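Local coordinates for D-alanyl transferase DltD (Enterococcus faecalis, PDB 6O93), which probably takes part in D-alanylating lipoteichoic acid in the Gram-positive cell wall, as a membrane-associated member of the DltD family related to SGNH hydrolases, at residues S19-P22 against N23-K26; V35-G38 against K39-P42. All blocks are in the same frame, centred on the assembly; numbering follows the deposited sequence.

Contact 1 (S19-P22 against N23-K26)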
# COMPACT_ATOMS: atom_id res chain seq x y z
N SER A 19 -8.45 0.58 -11.00
CA SER A 19 -8.25 1.96 -11.43
C SER A 19 -7.16 2.67 -10.63
O SER A 19 -6.49 3.56 -11.17
CB SER A 19 -9.56 2.74 -11.31
OG SER A 19 -9.87 3.01 -9.95
N MET A 20 -6.98 2.30 -9.36
CA MET A 20 -6.07 3.03 -8.47
C MET A 20 -6.45 4.51 -8.41
O MET A 20 -5.60 5.37 -8.21
CB MET A 20 -4.62 2.85 -8.90
CG MET A 20 -4.11 1.42 -8.77
SD MET A 20 -2.49 1.16 -9.52
CE MET A 20 -1.46 2.27 -8.55
N ALA A 21 -7.73 4.80 -8.59
CA ALA A 21 -8.20 6.18 -8.62
C ALA A 21 -8.00 6.82 -7.25
O ALA A 21 -8.54 6.31 -6.26
CB ALA A 21 -9.67 6.23 -9.03
N PRO A 22 -7.26 7.92 -7.14
CA PRO A 22 -7.08 8.54 -5.82
C PRO A 22 -8.38 9.05 -5.20
O PRO A 22 -8.49 9.06 -3.97
CB PRO A 22 -6.09 9.69 -6.10
CG PRO A 22 -6.19 9.95 -7.56
CD PRO A 22 -6.49 8.62 -8.19
N ASN A 23 -9.36 9.47 -6.01
CA ASN A 23 -10.63 9.89 -5.44
C ASN A 23 -11.39 8.73 -4.82
O ASN A 23 -12.16 8.92 -3.87
CB ASN A 23 -11.49 10.57 -6.51
CG ASN A 23 -10.94 11.92 -6.92
OD1 ASN A 23 -10.23 12.57 -6.16
ND2 ASN A 23 -11.26 12.35 -8.13
N VAL A 24 -11.19 7.51 -5.33
CA VAL A 24 -11.74 6.33 -4.67
C VAL A 24 -10.97 6.02 -3.40
O VAL A 24 -11.56 5.67 -2.37
CB VAL A 24 -11.75 5.13 -5.64
CG1 VAL A 24 -12.11 3.85 -4.88
CG2 VAL A 24 -12.72 5.37 -6.78
N LEU A 25 -9.64 6.14 -3.45
CA LEU A 25 -8.83 5.90 -2.26
C LEU A 25 -9.20 6.86 -1.14
O LEU A 25 -9.23 6.46 0.04
CB LEU A 25 -7.35 6.04 -2.61
CG LEU A 25 -6.36 5.68 -1.51
CD1 LEU A 25 -6.44 4.19 -1.18
CD2 LEU A 25 -4.95 6.06 -1.92
N LYS A 26 -9.48 8.12 -1.47
CA LYS A 26 -9.85 9.12 -0.47
C LYS A 26 -11.31 9.05 -0.06
O LYS A 26 -11.69 9.68 0.94
CB LYS A 26 -9.55 10.53 -0.98
CG LYS A 26 -8.10 10.79 -1.33
CD LYS A 26 -7.92 12.20 -1.86
CE LYS A 26 -6.69 12.31 -2.75
NZ LYS A 26 -6.29 13.72 -3.01

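Contact 2 (V35-G38 against K39-P42)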
# COMPACT_ATOMS: atom_id res chain seq x y z
N VAL A 35 -14.97 -3.94 -0.48
CA VAL A 35 -14.36 -4.78 0.55
C VAL A 35 -15.44 -5.47 1.38
O VAL A 35 -15.29 -6.64 1.77
CB VAL A 35 -13.42 -3.95 1.43
CG1 VAL A 35 -12.89 -4.77 2.59
CG2 VAL A 35 -12.27 -3.41 0.60
N ALA A 36 -16.55 -4.77 1.66
CA ALA A 36 -17.62 -5.37 2.44
C ALA A 36 -18.26 -6.55 1.73
O ALA A 36 -18.81 -7.45 2.38
CB ALA A 36 -18.69 -4.32 2.76
N SER A 37 -18.18 -6.59 0.39
CA SER A 37 -18.79 -7.67 -0.36
C SER A 37 -18.08 -9.00 -0.15
O SER A 37 -18.67 -10.05 -0.40
CB SER A 37 -18.81 -7.34 -1.86
OG SER A 37 -17.51 -7.44 -2.42
N GLY A 38 -16.82 -8.97 0.30
CA GLY A 38 -16.04 -10.18 0.47
C GLY A 38 -15.42 -10.72 -0.81
O GLY A 38 -14.60 -11.64 -0.73
N LYS A 39 -15.78 -10.17 -1.97
CA LYS A 39 -15.24 -10.63 -3.24
C LYS A 39 -13.97 -9.90 -3.64
O LYS A 39 -13.20 -10.43 -4.45
CB LYS A 39 -16.28 -10.45 -4.35
CG LYS A 39 -17.54 -11.28 -4.15
CD LYS A 39 -18.54 -11.07 -5.28
CE LYS A 39 -19.73 -12.00 -5.15
NZ LYS A 39 -20.72 -11.79 -6.25
N TYR A 40 -13.72 -8.72 -3.09
CA TYR A 40 -12.56 -7.91 -3.44
C TYR A 40 -11.58 -7.88 -2.28
O TYR A 40 -11.94 -7.45 -1.17
CB TYR A 40 -12.99 -6.49 -3.84
CG TYR A 40 -13.71 -6.45 -5.17
CD1 TYR A 40 -13.01 -6.45 -6.36
CD2 TYR A 40 -15.10 -6.43 -5.23
CE1 TYR A 40 -13.66 -6.43 -7.58
CE2 TYR A 40 -15.76 -6.40 -6.45
CZ TYR A 40 -15.04 -6.40 -7.62
OH TYR A 40 -15.68 -6.38 -8.84
N VAL A 41 -10.36 -8.33 -2.53
CA VAL A 41 -9.30 -8.34 -1.52
C VAL A 41 -8.53 -7.03 -1.65
O VAL A 41 -7.90 -6.80 -2.70
CB VAL A 41 -8.37 -9.54 -1.70
CG1 VAL A 41 -7.30 -9.56 -0.62
CG2 VAL A 41 -9.16 -10.84 -1.69
N PRO A 42 -8.55 -6.15 -0.65
CA PRO A 42 -7.81 -4.89 -0.78
C PRO A 42 -6.31 -5.14 -0.83
O PRO A 42 -5.76 -5.85 0.01
CB PRO A 42 -8.22 -4.10 0.48
CG PRO A 42 -8.61 -5.15 1.46
CD PRO A 42 -9.22 -6.26 0.66
O HOH W 1 -13.30 -8.26 0.91

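Contact 1 (S19-P22 against N23-K26)
Ala21 O receives Leu25 N at 3.0 Å, and Pro22 O receives Lys26 N at 2.8 Å, two successive i to i+4 bonds that turn the chain from a loop into helix 22-26. A second N-H leans on the same Ala21 carbonyl: Val24 N lies 3.1 Å from Ala21 O, but its angle of 124° leaves that bond weak. The methyl of Ala21 packs against one branch of Val24, CB to CG2 at 3.9 Å. Val24 holds that branch beside its own backbone N, with CG1 anti to the N (chi1 170°), and its side chain goes on to touch Met200. Ala21 stands at the N-cap and Pro22 opens the first turn, where its ring takes the place of an N-H that would have no partner in the helix. Before the cap comes an ST turn, in which Ser19 OG accepts from Ala21 N at 3.1 Å; the same oxygen is also hydrogen-bonded to Ala16 O, tying the turn back to helix 10-17. At the far end of the first turn the aliphatic part of Lys26 runs alongside the Pro22 carbonyl, CG coming to 3.2 Å from Pro22 O, before the extended chain carries NZ to Ala120 O. Asn23 directs its amide out of the helix, with ND2 bonded to Ile198 O. Leu25, by contrast, packs on Leu73 of strand 69-73.

Contact 2 (V35-G38 against K39-P42)
Val35 lays its CG2 branch over the ring of Pro42, meeting both CB and CG at 4.1 Å, the two side chains crossing at about a right angle. Val35 also touches Ile94 while Pro42 reaches Leu73 and Ala99 on the flanking strands. A water joins the two backbones next to this apolar pair: it donates to Val35 O at 2.7 Å and to Tyr40 O at 2.6 Å, so both carbonyls are served by one molecule that spans the turn. Further round, Ser37 OG accepts from Lys39 N in a long but fairly straight bond of 3.3 Å and 162°. The chi1 of 73° sets this hydroxyl between the backbone N and the carbonyl carbon of Ser37, from where it also bonds Ala34 O, one turn back in the helix. The same oxygen comes up to the edge of the Tyr40 ring, near its plane, 3.8 Å from CD2; the ring itself packs on Leu13, Lys14 and Ser17 of helix 10-17. Gly38 has a positive phi of 80°, at which a CB would press on the carbonyl oxygen of Ser37, while its N remains bonded to Val35 O at 3.2 Å. The chain thus leaves helix 29-36 through Gly38 and enters strand 40-44, an inner strand of the five-stranded parallel sheet, an alpha-to-beta connection of the kind found in the three-layered alpha/beta/alpha fold of SGNH hydrolases.

In the fold
Contacts 1 and 2 follow in series along the chain, their centres about 16 Å apart and their nearest atoms about 9 Å, without touching. Both are partly buried, but contact 1 has no exposed residue among those that touch, whereas contact 2 includes the exposed Gly38 and Lys39 and lies farther from the middle of the chain. One starts a helix and the other ends one: across its segments contact 1 is held mainly by backbone bonds, contact 2 by a serine hydroxyl, a bridging water and the packing of Val35 on Pro42. Each reaches helix 10-17 and strand 69-73, though only contact 2 contributes a strand to the sheet. The side chain of Leu25 in contact 1 lies about 13 Å from the bound sodium ion.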